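PDB 2YJP: putative ABC transporter, periplasmic binding protein, amino acid from Neisseria gonorrhoeae, which binds L-cysteine and probably serves as the periplasmic solute receptor of an ABC transporter, delivering it to the membrane components. Local coordinates for residues K65-Y70 / L276-E281; A269-T274 / E286-E291; Q78-E83 / P140-A145; N124-P129 / A210-L215. The protein carries 1 engineered substitution. One frame throughout, in Å; residues are numbered along the deposited sequence.

Contact 1. Residues K65-Y70 / L276-E281; sequences KPPFGY and LPVYGE. With CYS (cysteine), chain D.
Pro67 and Tyr279 give most of the buried surface, with Val278 next in share, where the turn between strands 64-65 and 69-71 meets the helix 276-279. The phenol of Tyr279 crosses Pro67 at about a right angle, bringing its OH to 3.9 Å from Pro67 CG. The same Tyr279 oxygen lies 3.7 Å from CZ at the far end of the Phe68 ring. Val278 uses both methyls: CG2 meets Pro67 CB at 4.1 Å, and CG1, pointing anti to the backbone N (chi1 170°), rests over the centre of its neighbour Tyr279's ring. Pro67 follows a cis peptide bond, and the turn closes in a classic beta bulge, with Lys65 O accepting from the backbone N of both Phe68 and Gly69. The extended chain of Lys65 carries NZ to 3.1 Å from SG of the bound cysteine; a salt bridge to Asp212 and a hydrogen bond to Asn124 OD1 hold the amine. Between the two segments the contact is apolar, and the buried Tyr279 hydroxyl is satisfied by Ala214 O of helix 213-222. That bond, rather than any partner in the turn, probably fixes where the phenol end sits against Pro67 and Phe68.

Contact 2. Residues A269-T274 / E286-E291; sequences AAYEKT and EALLAE
The ring of Tyr271 receives Leu288 at its edge: the CD1 methyl lies near the ring plane, 4.3 Å from CE1. Leu289 CD1 approaches the same ring obliquely, and the closer meeting of these two residues is at the base of the tyrosine, where Leu289 CD2 stands 4.0 Å from Tyr271 CB and CD1 is scarcely farther from it. Leu289 therefore straddles the CB with both ends of its isopropyl fork, having swung its CG beside its own backbone N (chi1 -61°). Tyr271 projects from helix 266-274, Leu288 comes from the weakly bonded helical turn around 286-288 and Leu289 from the C-terminal tail that follows, so the contact seats the end of the chain against helix 266-274. A polar detail belongs to that helix alone. Ala270 O accepts from both Thr274 N and Thr274 OG1, which arrive from opposite faces of its plane; the hydroxyl bond is 3.0 Å long, with the donor tilted 30° out of that plane. Around the contact, Phe80 of helix 80-93 touches Ala270, Thr274 and Leu289, while Leu276 packs on Tyr271. The tail is also tied by backbone hydrogen bonds, Leu288 with Lys143 and Ala290 with Tyr141. Chemically, then, Tyr271 and the two leucines meet through carbon atoms and have no directional bond to set their spacing. The placement of the tail probably owes more to its backbone bonds beside residues 141-143, with the methyl contacts filling the side toward the helix.

Contact 3. Residues Q78-E83 / P140-A145; sequences QGFDVE and PYMKVA
Phe80, in the first turn of helix 80-93, meets Tyr141 and Met142, the two residues that together face Ile239 in a classic beta bulge. The bulge opens the long strand 142-151, which, in this type II binding-protein fold, probably helps connect the two lobes; the Met142 side chain is about 7 Å from the bound cysteine.

The apolar contacts centre on one ring carbon. Phe80 CE2 reaches the edge of the Tyr141 ring, 3.6 Å from CD2, and the two side chains pass antiparallel to each other. Their planes are inclined at 57°, an oblique pairing. Phe80 CE2 also lies 3.9 Å from Met142 SD, a Met-aromatic contact in which the sulfur, too, approaches obliquely. Leu267 of helix 266-274 also packs on Phe80.

The polar contact is a buried hydrogen bond from the Tyr141 hydroxyl to the Asp81 carboxylate. Tyr141 carries its CG in the crowded position between backbone N and carbonyl carbon (chi1 58°), which sends the phenol toward the helix start. Asp81 OD1 also accepts from Asn124 ND2, so one oxygen is gripped twice, and the second bond links this contact to a residue of the ligand pocket. The first turn of the helix would probably favour the negative charge there. Tyr141 OH stands 2.7 Å from Asp81 OD1, meeting it 50° above the carboxylate plane.

Contact 4. Residues N124-P129 / A210-L215; sequences NFTQTP and AHDNAL. With CYS (cysteine), chain D.
The amino-acid pocket of this type II solute-binding protein lies between the loop holding Asn124 and Thr126 and the junction of strand 208-212 with helix 213-222, where Asp212 faces them across the bound cysteine. The ligand's ammonium group joins the two sides. Its N donates to Asn124 O at 2.6 Å, to Asp212 OD2 at 2.7 Å and to Thr126 OG1 at 2.8 Å, three acceptors that match the three protons expected of an ammonium. Thr126 grips the ligand twice: its backbone N gives an almost straight bond to the carboxylate O of the cysteine (177° at the hydrogen). With Thr126 OG1 turned beside that N (chi1 -60°), amide and hydroxyl both reach the ligand. Arg109, Arg131 and Thr174 N also bind the cysteine.

Two waters bridge the segments. One donates to Asn124 OD1 at 2.9 Å and to Asp212 OD2 at 3.1 Å; the other links Thr126 OG1 with Asp212 OD1. The Asn124 and Asp212 side chains run alongside in opposite senses, their amide and carboxylate planes 66° apart, and both also bind Lys65 NZ, whose positive charge probably balances the carboxylate. Although Asp212 occupies the N-cap position of helix 213-222, its side chain makes no capping bond and serves the ligand instead.

His211 lines the sulfur end of the ligand, with SG at the edge of its ring and in plane. Asp212 N donates to His211 ND1 at 2.9 Å, while Leu215 CD2 sits 3.3 Å above the centre of the His211 imidazole.

Overall arrangement
From the N terminus, residues 65-70 open contact 1, the widest loop, followed by 78-83 for contact 3 and 124-129 for contact 4. Contact 3 closes at 140-145 and contact 4 at 210-215; these two cross, and both lie wholly within the span of contact 1. Residues 269-274 then open contact 2 just before 276-281 complete contact 1, so these also cross; contact 2 follows contacts 3 and 4 in series. Contact 2 sets the C-terminal tail against helix 266-274; the tail's backbone also bonds to strand 142-151, which contact 3 ties to helix 80-93. Contacts 1 and 4 converge on the cysteine through Lys65 and Asp212, joining the early turn, pocket loop and helix 213-222.

Contact 1. Residues K65-Y70 / L276-E281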
loop_
_atom_site.group_PDB
_atom_site.type_symbol
_atom_site.label_atom_id
_atom_site.label_comp_id
_atom_site.label_asym_id
_atom_site.label_seq_id
_atom_site.Cartn_x
_atom_site.Cartn_y
_atom_site.Cartn_z
ATOM N N LYS A 65 -6.824 -0.213 -4.274
ATOM C CA LYS A 65 -5.817 -1.206 -4.013
ATOM C C LYS A 65 -6.377 -2.321 -3.094
ATOM O O LYS A 65 -5.808 -2.633 -2.027
ATOM C CB LYS A 65 -4.549 -0.559 -3.417
ATOM C CG LYS A 65 -3.310 -1.448 -3.560
ATOM C CD LYS A 65 -2.119 -0.962 -2.682
ATOM C CE LYS A 65 -0.950 -1.857 -2.872
ATOM N NZ LYS A 65 0.272 -1.563 -2.081
ATOM N N PRO A 66 -7.478 -2.941 -3.513
ATOM C CA PRO A 66 -7.972 -4.001 -2.650
ATOM C C PRO A 66 -6.916 -5.141 -2.631
ATOM O O PRO A 66 -6.296 -5.439 -3.652
ATOM C CB PRO A 66 -9.249 -4.469 -3.354
ATOM C CG PRO A 66 -8.987 -4.204 -4.835
ATOM C CD PRO A 66 -8.067 -2.972 -4.866
ATOM N N PRO A 67 -6.743 -5.809 -1.489
ATOM C CA PRO A 67 -7.514 -5.718 -0.264
ATOM C C PRO A 67 -6.974 -4.782 0.795
ATOM O O PRO A 67 -7.378 -4.917 1.971
ATOM C CB PRO A 67 -7.405 -7.130 0.293
ATOM C CG PRO A 67 -5.963 -7.558 -0.140
ATOM C CD PRO A 67 -5.802 -6.950 -1.497
ATOM N N PHE A 68 -6.095 -3.852 0.433
ATOM C CA PHE A 68 -5.465 -2.970 1.410
ATOM C C PHE A 68 -6.236 -1.674 1.678
ATOM O O PHE A 68 -6.372 -1.246 2.834
ATOM C CB PHE A 68 -4.012 -2.715 0.968
ATOM C CG PHE A 68 -3.256 -4.002 0.776
ATOM C CD1 PHE A 68 -2.886 -4.746 1.876
ATOM C CD2 PHE A 68 -3.030 -4.524 -0.482
ATOM C CE1 PHE A 68 -2.234 -5.963 1.766
ATOM C CE2 PHE A 68 -2.396 -5.757 -0.634
ATOM C CZ PHE A 68 -2.001 -6.489 0.543
ATOM N N GLY A 69 -6.699 -1.051 0.590
ATOM C CA GLY A 69 -7.483 0.167 0.656
ATOM C C GLY A 69 -8.285 0.284 -0.600
ATOM O O GLY A 69 -7.713 0.321 -1.711
ATOM N N TYR A 70 -9.603 0.321 -0.436
ATOM C CA TYR A 70 -10.527 0.441 -1.589
ATOM C C TYR A 70 -11.859 0.968 -1.122
ATOM O O TYR A 70 -12.042 1.274 0.046
ATOM C CB TYR A 70 -10.666 -0.904 -2.355
ATOM C CG TYR A 70 -11.347 -2.015 -1.549
ATOM C CD1 TYR A 70 -10.640 -2.715 -0.519
ATOM C CD2 TYR A 70 -12.679 -2.361 -1.795
ATOM C CE1 TYR A 70 -11.239 -3.735 0.195
ATOM C CE2 TYR A 70 -13.321 -3.377 -1.044
ATOM C CZ TYR A 70 -12.600 -4.047 -0.043
ATOM O OH TYR A 70 -13.230 -5.028 0.720
ATOM N N LEU A 276 -7.012 -12.682 5.031
ATOM C CA LEU A 276 -7.207 -14.098 5.074
ATOM C C LEU A 276 -8.245 -14.601 4.053
ATOM O O LEU A 276 -8.025 -15.666 3.482
ATOM C CB LEU A 276 -7.557 -14.592 6.515
ATOM C CG LEU A 276 -7.883 -16.093 6.574
ATOM C CD1 LEU A 276 -6.673 -16.945 6.685
ATOM C CD2 LEU A 276 -8.758 -16.531 7.678
ATOM N N PRO A 277 -9.378 -13.862 3.858
ATOM C CA PRO A 277 -10.335 -14.352 2.855
ATOM C C PRO A 277 -9.705 -14.360 1.450
ATOM O O PRO A 277 -10.074 -15.160 0.604
ATOM C CB PRO A 277 -11.524 -13.364 2.966
ATOM C CG PRO A 277 -11.436 -12.834 4.369
ATOM C CD PRO A 277 -9.930 -12.702 4.612
ATOM N N VAL A 278 -8.737 -13.503 1.222
ATOM C CA VAL A 278 -8.154 -13.404 -0.093
ATOM C C VAL A 278 -7.105 -14.513 -0.291
ATOM O O VAL A 278 -7.210 -15.325 -1.232
ATOM C CB VAL A 278 -7.564 -12.026 -0.337
ATOM C CG1 VAL A 278 -6.727 -12.019 -1.623
ATOM C CG2 VAL A 278 -8.670 -10.987 -0.347
ATOM N N TYR A 279 -6.115 -14.560 0.601
ATOM C CA TYR A 279 -5.017 -15.490 0.397
ATOM C C TYR A 279 -5.269 -16.908 0.938
ATOM O O TYR A 279 -4.618 -17.831 0.497
ATOM C CB TYR A 279 -3.715 -14.900 0.939
ATOM C CG TYR A 279 -3.467 -13.509 0.438
ATOM C CD1 TYR A 279 -3.110 -13.290 -0.909
ATOM C CD2 TYR A 279 -3.593 -12.401 1.289
ATOM C CE1 TYR A 279 -2.879 -12.050 -1.379
ATOM C CE2 TYR A 279 -3.366 -11.133 0.807
ATOM C CZ TYR A 279 -3.017 -10.961 -0.526
ATOM O OH TYR A 279 -2.787 -9.709 -1.051
ATOM N N GLY A 280 -6.205 -17.080 1.879
ATOM C CA GLY A 280 -6.401 -18.367 2.561
ATOM C C GLY A 280 -5.138 -18.852 3.258
ATOM O O GLY A 280 -4.390 -18.047 3.804
ATOM N N GLU A 281 -4.878 -20.159 3.170
ATOM C CA GLU A 281 -3.670 -20.769 3.723
ATOM C C GLU A 281 -2.433 -20.598 2.822
ATOM O O GLU A 281 -1.324 -20.961 3.229
ATOM C CB GLU A 281 -3.889 -22.255 4.065
ATOM C CG GLU A 281 -5.037 -22.507 5.095
ATOM C CD GLU A 281 -4.875 -23.799 5.927
ATOM O OE1 GLU A 281 -4.815 -24.917 5.344
ATOM O OE2 GLU A 281 -4.806 -23.688 7.185
HETATM N N CYS D . 3.564 -0.298 -1.069
HETATM C CA CYS D . 4.152 0.169 -2.345
HETATM C C CYS D . 4.615 1.620 -2.204
HETATM O O CYS D . 4.511 2.196 -1.079
HETATM C CB CYS D . 3.154 0.091 -3.493
HETATM S SG CYS D . 1.620 0.994 -3.219
HETATM O OXT CYS D . 5.094 2.186 -3.190
#

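Contact 2. Residues A269-T274 / E286-E291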
loop_
_atom_site.group_PDB
_atom_site.type_symbol
_atom_site.label_atom_id
_atom_site.label_comp_id
_atom_site.label_asym_id
_atom_site.label_seq_id
_atom_site.Cartn_x
_atom_site.Cartn_y
_atom_site.Cartn_z
ATOM N N ALA A 269 -6.711 -9.377 13.997
ATOM C CA ALA A 269 -8.131 -9.248 13.614
ATOM C C ALA A 269 -8.332 -8.559 12.232
ATOM O O ALA A 269 -9.080 -9.045 11.361
ATOM C CB ALA A 269 -8.969 -8.578 14.742
ATOM N N ALA A 270 -7.613 -7.462 12.018
ATOM C CA ALA A 270 -7.634 -6.788 10.711
ATOM C C ALA A 270 -7.181 -7.735 9.565
ATOM O O ALA A 270 -7.740 -7.705 8.491
ATOM C CB ALA A 270 -6.775 -5.534 10.753
ATOM N N TYR A 271 -6.173 -8.576 9.805
ATOM C CA TYR A 271 -5.670 -9.491 8.764
ATOM C C TYR A 271 -6.743 -10.560 8.490
ATOM O O TYR A 271 -7.014 -10.896 7.358
ATOM C CB TYR A 271 -4.304 -10.125 9.198
ATOM C CG TYR A 271 -4.085 -11.522 8.661
ATOM C CD1 TYR A 271 -3.484 -11.752 7.431
ATOM C CD2 TYR A 271 -4.501 -12.622 9.386
ATOM C CE1 TYR A 271 -3.341 -13.087 6.912
ATOM C CE2 TYR A 271 -4.347 -13.917 8.910
ATOM C CZ TYR A 271 -3.771 -14.154 7.686
ATOM O OH TYR A 271 -3.640 -15.474 7.290
ATOM N N GLU A 272 -7.345 -11.077 9.551
ATOM C CA GLU A 272 -8.395 -12.088 9.437
ATOM C C GLU A 272 -9.614 -11.552 8.702
ATOM O O GLU A 272 -10.201 -12.270 7.935
ATOM C CB GLU A 272 -8.815 -12.623 10.815
ATOM C CG GLU A 272 -7.893 -13.736 11.287
ATOM C CD GLU A 272 -8.023 -14.029 12.766
ATOM O OE1 GLU A 272 -8.996 -13.531 13.390
ATOM O OE2 GLU A 272 -7.141 -14.748 13.305
ATOM N N LYS A 273 -9.952 -10.286 8.918
ATOM C CA LYS A 273 -11.103 -9.700 8.256
ATOM C C LYS A 273 -10.856 -9.418 6.786
ATOM O O LYS A 273 -11.736 -9.620 5.974
ATOM C CB LYS A 273 -11.547 -8.435 8.971
ATOM C CG LYS A 273 -12.775 -7.788 8.366
ATOM C CD LYS A 273 -13.107 -6.481 9.095
ATOM C CE LYS A 273 -14.359 -5.809 8.517
ATOM N NZ LYS A 273 -14.788 -4.661 9.361
ATOM N N THR A 274 -9.672 -8.966 6.420
ATOM C CA THR A 274 -9.525 -8.412 5.077
ATOM C C THR A 274 -8.551 -9.173 4.168
ATOM O O THR A 274 -8.654 -9.059 2.928
ATOM C CB THR A 274 -9.042 -6.928 5.138
ATOM O OG1 THR A 274 -7.700 -6.891 5.636
ATOM C CG2 THR A 274 -9.997 -6.016 5.993
ATOM N N GLU A 286 2.379 -14.684 9.306
ATOM C CA GLU A 286 3.705 -14.203 9.653
ATOM C C GLU A 286 4.526 -13.802 8.445
ATOM O O GLU A 286 5.546 -13.175 8.619
ATOM C CB GLU A 286 4.521 -15.176 10.555
ATOM C CG GLU A 286 4.357 -16.692 10.371
ATOM C CD GLU A 286 2.924 -17.232 10.569
ATOM O OE1 GLU A 286 2.026 -16.459 10.802
ATOM O OE2 GLU A 286 2.665 -18.447 10.494
ATOM N N ALA A 287 4.091 -14.170 7.237
ATOM C CA ALA A 287 4.724 -13.669 6.012
ATOM C C ALA A 287 4.233 -12.266 5.678
ATOM O O ALA A 287 4.917 -11.553 4.966
ATOM C CB ALA A 287 4.503 -14.620 4.802
ATOM N N LEU A 288 3.082 -11.849 6.185
ATOM C CA LEU A 288 2.583 -10.527 5.825
ATOM C C LEU A 288 2.749 -9.552 6.965
ATOM O O LEU A 288 3.089 -8.403 6.761
ATOM C CB LEU A 288 1.108 -10.567 5.421
ATOM C CG LEU A 288 0.741 -10.994 4.011
ATOM C CD1 LEU A 288 -0.631 -11.676 3.932
ATOM C CD2 LEU A 288 0.757 -9.849 3.037
ATOM N N LEU A 289 2.494 -10.004 8.187
ATOM C CA LEU A 289 2.437 -9.057 9.302
ATOM C C LEU A 289 3.840 -8.799 9.824
ATOM O O LEU A 289 4.673 -9.690 9.858
ATOM C CB LEU A 289 1.528 -9.586 10.424
ATOM C CG LEU A 289 0.044 -9.827 10.048
ATOM C CD1 LEU A 289 -0.765 -10.464 11.196
ATOM C CD2 LEU A 289 -0.601 -8.562 9.584
ATOM N N ALA A 290 4.097 -7.547 10.176
ATOM C CA ALA A 290 5.335 -7.134 10.797
ATOM C C ALA A 290 5.331 -7.555 12.264
ATOM O O ALA A 290 4.345 -7.339 12.980
ATOM C CB ALA A 290 5.506 -5.607 10.702
ATOM N N GLU A 291 6.433 -8.149 12.704
ATOM C CA GLU A 291 6.660 -8.260 14.130
ATOM C C GLU A 291 7.038 -6.853 14.563
ATOM O O GLU A 291 6.413 -6.290 15.445
ATOM C CB GLU A 291 7.781 -9.290 14.468
#

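Contact 3. Residues Q78-E83 / P140-A145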
loop_
_atom_site.group_PDB
_atom_site.type_symbol
_atom_site.label_atom_id
_atom_site.label_comp_id
_atom_site.label_asym_id
_atom_site.label_seq_id
_atom_site.Cartn_x
_atom_site.Cartn_y
_atom_site.Cartn_z
ATOM N N GLN A 78 -12.804 0.452 2.703
ATOM C CA GLN A 78 -12.615 -0.883 3.264
ATOM C C GLN A 78 -11.161 -1.290 3.010
ATOM O O GLN A 78 -10.453 -0.648 2.229
ATOM C CB GLN A 78 -13.507 -1.938 2.591
ATOM C CG GLN A 78 -15.045 -1.739 2.639
ATOM C CD GLN A 78 -15.617 -1.779 4.071
ATOM O OE1 GLN A 78 -14.944 -2.223 5.012
ATOM N NE2 GLN A 78 -16.875 -1.284 4.231
ATOM N N GLY A 79 -10.743 -2.388 3.656
ATOM C CA GLY A 79 -9.453 -2.980 3.461
ATOM C C GLY A 79 -8.591 -2.942 4.702
ATOM O O GLY A 79 -8.903 -2.283 5.701
ATOM N N PHE A 80 -7.460 -3.630 4.612
ATOM C CA PHE A 80 -6.580 -3.787 5.737
ATOM C C PHE A 80 -6.089 -2.450 6.324
ATOM O O PHE A 80 -6.133 -2.270 7.541
ATOM C CB PHE A 80 -5.426 -4.683 5.270
ATOM C CG PHE A 80 -4.426 -5.028 6.321
ATOM C CD1 PHE A 80 -4.784 -5.741 7.457
ATOM C CD2 PHE A 80 -3.091 -4.705 6.122
ATOM C CE1 PHE A 80 -3.798 -6.117 8.418
ATOM C CE2 PHE A 80 -2.084 -5.039 7.072
ATOM C CZ PHE A 80 -2.444 -5.747 8.244
ATOM N N ASP A 81 -5.600 -1.534 5.498
ATOM C CA ASP A 81 -5.092 -0.237 5.967
ATOM C C ASP A 81 -6.224 0.603 6.642
ATOM O O ASP A 81 -5.997 1.367 7.601
ATOM C CB ASP A 81 -4.611 0.597 4.765
ATOM C CG ASP A 81 -3.423 0.015 4.039
ATOM O OD1 ASP A 81 -2.492 -0.542 4.632
ATOM O OD2 ASP A 81 -3.403 0.163 2.815
ATOM N N VAL A 82 -7.426 0.496 6.101
ATOM C CA VAL A 82 -8.599 1.224 6.584
ATOM C C VAL A 82 -9.010 0.705 7.964
ATOM O O VAL A 82 -9.437 1.484 8.864
ATOM C CB VAL A 82 -9.738 1.059 5.546
ATOM C CG1 VAL A 82 -11.079 1.271 6.150
ATOM C CG2 VAL A 82 -9.466 1.990 4.292
ATOM N N GLU A 83 -8.903 -0.602 8.160
ATOM C CA GLU A 83 -9.252 -1.151 9.453
ATOM C C GLU A 83 -8.312 -0.554 10.521
ATOM O O GLU A 83 -8.760 -0.162 11.603
ATOM C CB GLU A 83 -9.126 -2.673 9.442
ATOM C CG GLU A 83 -10.178 -3.339 8.653
ATOM C CD GLU A 83 -11.576 -3.102 9.245
ATOM O OE1 GLU A 83 -11.840 -3.304 10.434
ATOM O OE2 GLU A 83 -12.467 -2.714 8.531
ATOM N N PRO A 140 6.316 -0.221 11.560
ATOM C CA PRO A 140 5.709 -0.996 10.462
ATOM C C PRO A 140 4.627 -1.917 10.973
ATOM O O PRO A 140 4.721 -2.412 12.128
ATOM C CB PRO A 140 6.857 -1.807 9.878
ATOM C CG PRO A 140 8.021 -1.632 10.787
ATOM C CD PRO A 140 7.705 -0.594 11.851
ATOM N N TYR A 141 3.612 -2.137 10.125
ATOM C CA TYR A 141 2.592 -3.135 10.395
ATOM C C TYR A 141 2.578 -4.321 9.427
ATOM O O TYR A 141 2.035 -5.374 9.761
ATOM C CB TYR A 141 1.200 -2.498 10.511
ATOM C CG TYR A 141 0.755 -1.735 9.324
ATOM C CD1 TYR A 141 1.031 -0.379 9.228
ATOM C CD2 TYR A 141 0.027 -2.339 8.284
ATOM C CE1 TYR A 141 0.627 0.357 8.163
ATOM C CE2 TYR A 141 -0.425 -1.581 7.183
ATOM C CZ TYR A 141 -0.091 -0.226 7.130
ATOM O OH TYR A 141 -0.493 0.581 6.073
ATOM N N MET A 142 3.185 -4.164 8.250
ATOM C CA MET A 142 3.314 -5.296 7.325
ATOM C C MET A 142 4.602 -5.270 6.498
ATOM O O MET A 142 5.370 -4.306 6.566
ATOM C CB MET A 142 2.065 -5.470 6.463
ATOM C CG MET A 142 1.994 -4.670 5.202
ATOM S SD MET A 142 0.508 -5.058 4.212
ATOM C CE MET A 142 1.225 -6.024 2.896
ATOM N N LYS A 143 4.847 -6.350 5.769
ATOM C CA LYS A 143 6.003 -6.450 4.873
ATOM C C LYS A 143 5.539 -6.925 3.504
ATOM O O LYS A 143 4.517 -7.584 3.418
ATOM C CB LYS A 143 7.093 -7.406 5.393
ATOM C CG LYS A 143 6.705 -8.263 6.494
ATOM C CD LYS A 143 7.630 -9.415 6.696
ATOM C CE LYS A 143 7.493 -9.942 8.130
ATOM N NZ LYS A 143 7.465 -11.384 8.182
ATOM N N VAL A 144 6.310 -6.595 2.469
ATOM C CA VAL A 144 5.983 -6.958 1.141
ATOM C C VAL A 144 7.221 -6.883 0.221
ATOM O O VAL A 144 8.132 -6.096 0.409
ATOM C CB VAL A 144 4.731 -6.087 0.634
ATOM C CG1 VAL A 144 5.083 -4.886 0.007
ATOM C CG2 VAL A 144 4.063 -6.757 -0.428
ATOM N N ALA A 145 7.234 -7.745 -0.778
ATOM C CA ALA A 145 8.254 -7.771 -1.805
ATOM C C ALA A 145 7.535 -7.416 -3.111
ATOM O O ALA A 145 6.300 -7.514 -3.179
ATOM C CB ALA A 145 8.857 -9.168 -1.893
#

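Contact 4. Residues N124-P129 / A210-L215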
loop_
_atom_site.group_PDB
_atom_site.type_symbol
_atom_site.label_atom_id
_atom_site.label_comp_id
_atom_site.label_asym_id
_atom_site.label_seq_id
_atom_site.Cartn_x
_atom_site.Cartn_y
_atom_site.Cartn_z
ATOM N N ASN A 124 -1.067 2.081 2.098
ATOM C CA ASN A 124 -0.155 0.928 1.969
ATOM C C ASN A 124 1.295 1.280 1.570
ATOM O O ASN A 124 1.799 0.823 0.523
ATOM C CB ASN A 124 -0.793 -0.118 1.007
ATOM C CG ASN A 124 -0.420 -1.542 1.365
ATOM O OD1 ASN A 124 0.095 -2.305 0.526
ATOM N ND2 ASN A 124 -0.686 -1.926 2.632
ATOM N N PHE A 125 1.994 1.957 2.477
ATOM C CA PHE A 125 3.144 2.779 2.161
ATOM C C PHE A 125 4.480 2.149 2.549
ATOM O O PHE A 125 4.807 1.992 3.757
ATOM C CB PHE A 125 2.972 4.137 2.872
ATOM C CG PHE A 125 3.762 5.266 2.280
ATOM C CD1 PHE A 125 4.228 5.233 0.977
ATOM C CD2 PHE A 125 4.009 6.409 3.053
ATOM C CE1 PHE A 125 4.947 6.331 0.463
ATOM C CE2 PHE A 125 4.705 7.485 2.560
ATOM C CZ PHE A 125 5.159 7.462 1.275
ATOM N N THR A 126 5.259 1.756 1.546
ATOM C CA THR A 126 6.485 1.054 1.832
ATOM C C THR A 126 7.505 2.077 2.327
ATOM O O THR A 126 7.704 3.127 1.716
ATOM C CB THR A 126 7.038 0.355 0.587
ATOM O OG1 THR A 126 6.078 -0.606 0.093
ATOM C CG2 THR A 126 8.397 -0.357 0.918
ATOM N N GLN A 127 8.136 1.751 3.439
ATOM C CA GLN A 127 9.244 2.527 3.980
ATOM C C GLN A 127 10.513 2.276 3.191
ATOM O O GLN A 127 10.885 1.118 2.961
ATOM C CB GLN A 127 9.453 2.118 5.428
ATOM C CG GLN A 127 10.707 2.723 6.034
ATOM C CD GLN A 127 10.833 2.500 7.537
ATOM O OE1 GLN A 127 10.232 1.586 8.105
ATOM N NE2 GLN A 127 11.642 3.349 8.186
ATOM N N THR A 128 11.127 3.364 2.725
ATOM C CA THR A 128 12.438 3.332 2.074
ATOM C C THR A 128 13.308 4.452 2.646
ATOM O O THR A 128 12.787 5.437 3.145
ATOM C CB THR A 128 12.353 3.486 0.511
ATOM O OG1 THR A 128 12.073 4.855 0.139
ATOM C CG2 THR A 128 11.290 2.540 -0.079
ATOM N N PRO A 129 14.645 4.306 2.552
ATOM C CA PRO A 129 15.511 5.395 3.003
ATOM C C PRO A 129 15.225 6.714 2.277
ATOM O O PRO A 129 15.250 7.772 2.941
ATOM C CB PRO A 129 16.921 4.893 2.666
ATOM C CG PRO A 129 16.776 3.361 2.576
ATOM C CD PRO A 129 15.401 3.156 2.011
ATOM N N ALA A 210 4.477 -4.696 -12.959
ATOM C CA ALA A 210 5.184 -4.913 -11.713
ATOM C C ALA A 210 4.558 -4.096 -10.577
ATOM O O ALA A 210 4.158 -2.941 -10.791
ATOM C CB ALA A 210 6.643 -4.546 -11.888
ATOM N N HIS A 211 4.508 -4.696 -9.389
ATOM C CA HIS A 211 3.873 -4.082 -8.193
ATOM C C HIS A 211 4.182 -4.950 -6.963
ATOM O O HIS A 211 4.879 -5.975 -7.079
ATOM C CB HIS A 211 2.325 -4.049 -8.370
ATOM C CG HIS A 211 1.678 -2.812 -7.829
ATOM N ND1 HIS A 211 1.955 -2.314 -6.573
ATOM C CD2 HIS A 211 0.759 -1.979 -8.369
ATOM C CE1 HIS A 211 1.236 -1.228 -6.362
ATOM N NE2 HIS A 211 0.499 -1.005 -7.436
ATOM N N ASP A 212 3.625 -4.565 -5.804
ATOM C CA ASP A 212 3.713 -5.341 -4.572
ATOM C C ASP A 212 3.202 -6.735 -4.904
ATOM O O ASP A 212 2.131 -6.865 -5.484
ATOM C CB ASP A 212 2.826 -4.701 -3.437
ATOM C CG ASP A 212 3.444 -3.436 -2.835
ATOM O OD1 ASP A 212 4.597 -3.108 -3.219
ATOM O OD2 ASP A 212 2.780 -2.739 -1.956
ATOM N N ASN A 213 3.907 -7.789 -4.509
ATOM C CA ASN A 213 3.424 -9.137 -4.893
ATOM C C ASN A 213 2.068 -9.517 -4.294
ATOM O O ASN A 213 1.243 -10.167 -4.972
ATOM C CB ASN A 213 4.468 -10.261 -4.695
ATOM C CG ASN A 213 5.009 -10.375 -3.234
ATOM O OD1 ASN A 213 4.413 -9.888 -2.249
ATOM N ND2 ASN A 213 6.157 -11.071 -3.112
ATOM N N ALA A 214 1.841 -9.105 -3.050
ATOM C CA ALA A 214 0.582 -9.354 -2.395
ATOM C C ALA A 214 -0.569 -8.734 -3.194
ATOM O O ALA A 214 -1.612 -9.316 -3.316
ATOM C CB ALA A 214 0.615 -8.762 -0.931
ATOM N N LEU A 215 -0.403 -7.527 -3.699
ATOM C CA LEU A 215 -1.421 -6.988 -4.566
ATOM C C LEU A 215 -1.594 -7.918 -5.777
ATOM O O LEU A 215 -2.713 -8.266 -6.149
ATOM C CB LEU A 215 -1.057 -5.568 -5.045
ATOM C CG LEU A 215 -2.040 -4.968 -6.047
ATOM C CD1 LEU A 215 -3.466 -4.870 -5.431
ATOM C CD2 LEU A 215 -1.545 -3.609 -6.489
HETATM N N CYS D . 3.564 -0.298 -1.069
HETATM C CA CYS D . 4.152 0.169 -2.345
HETATM C C CYS D . 4.615 1.620 -2.204
HETATM O O CYS D . 4.511 2.196 -1.079
HETATM C CB CYS D . 3.154 0.091 -3.493
HETATM S SG CYS D . 1.620 0.994 -3.219
HETATM O OXT CYS D . 5.094 2.186 -3.190
HETATM O O HOH W 1 0.780 -4.786 -0.804
HETATM O O HOH W 2 6.898 -2.295 -1.779
#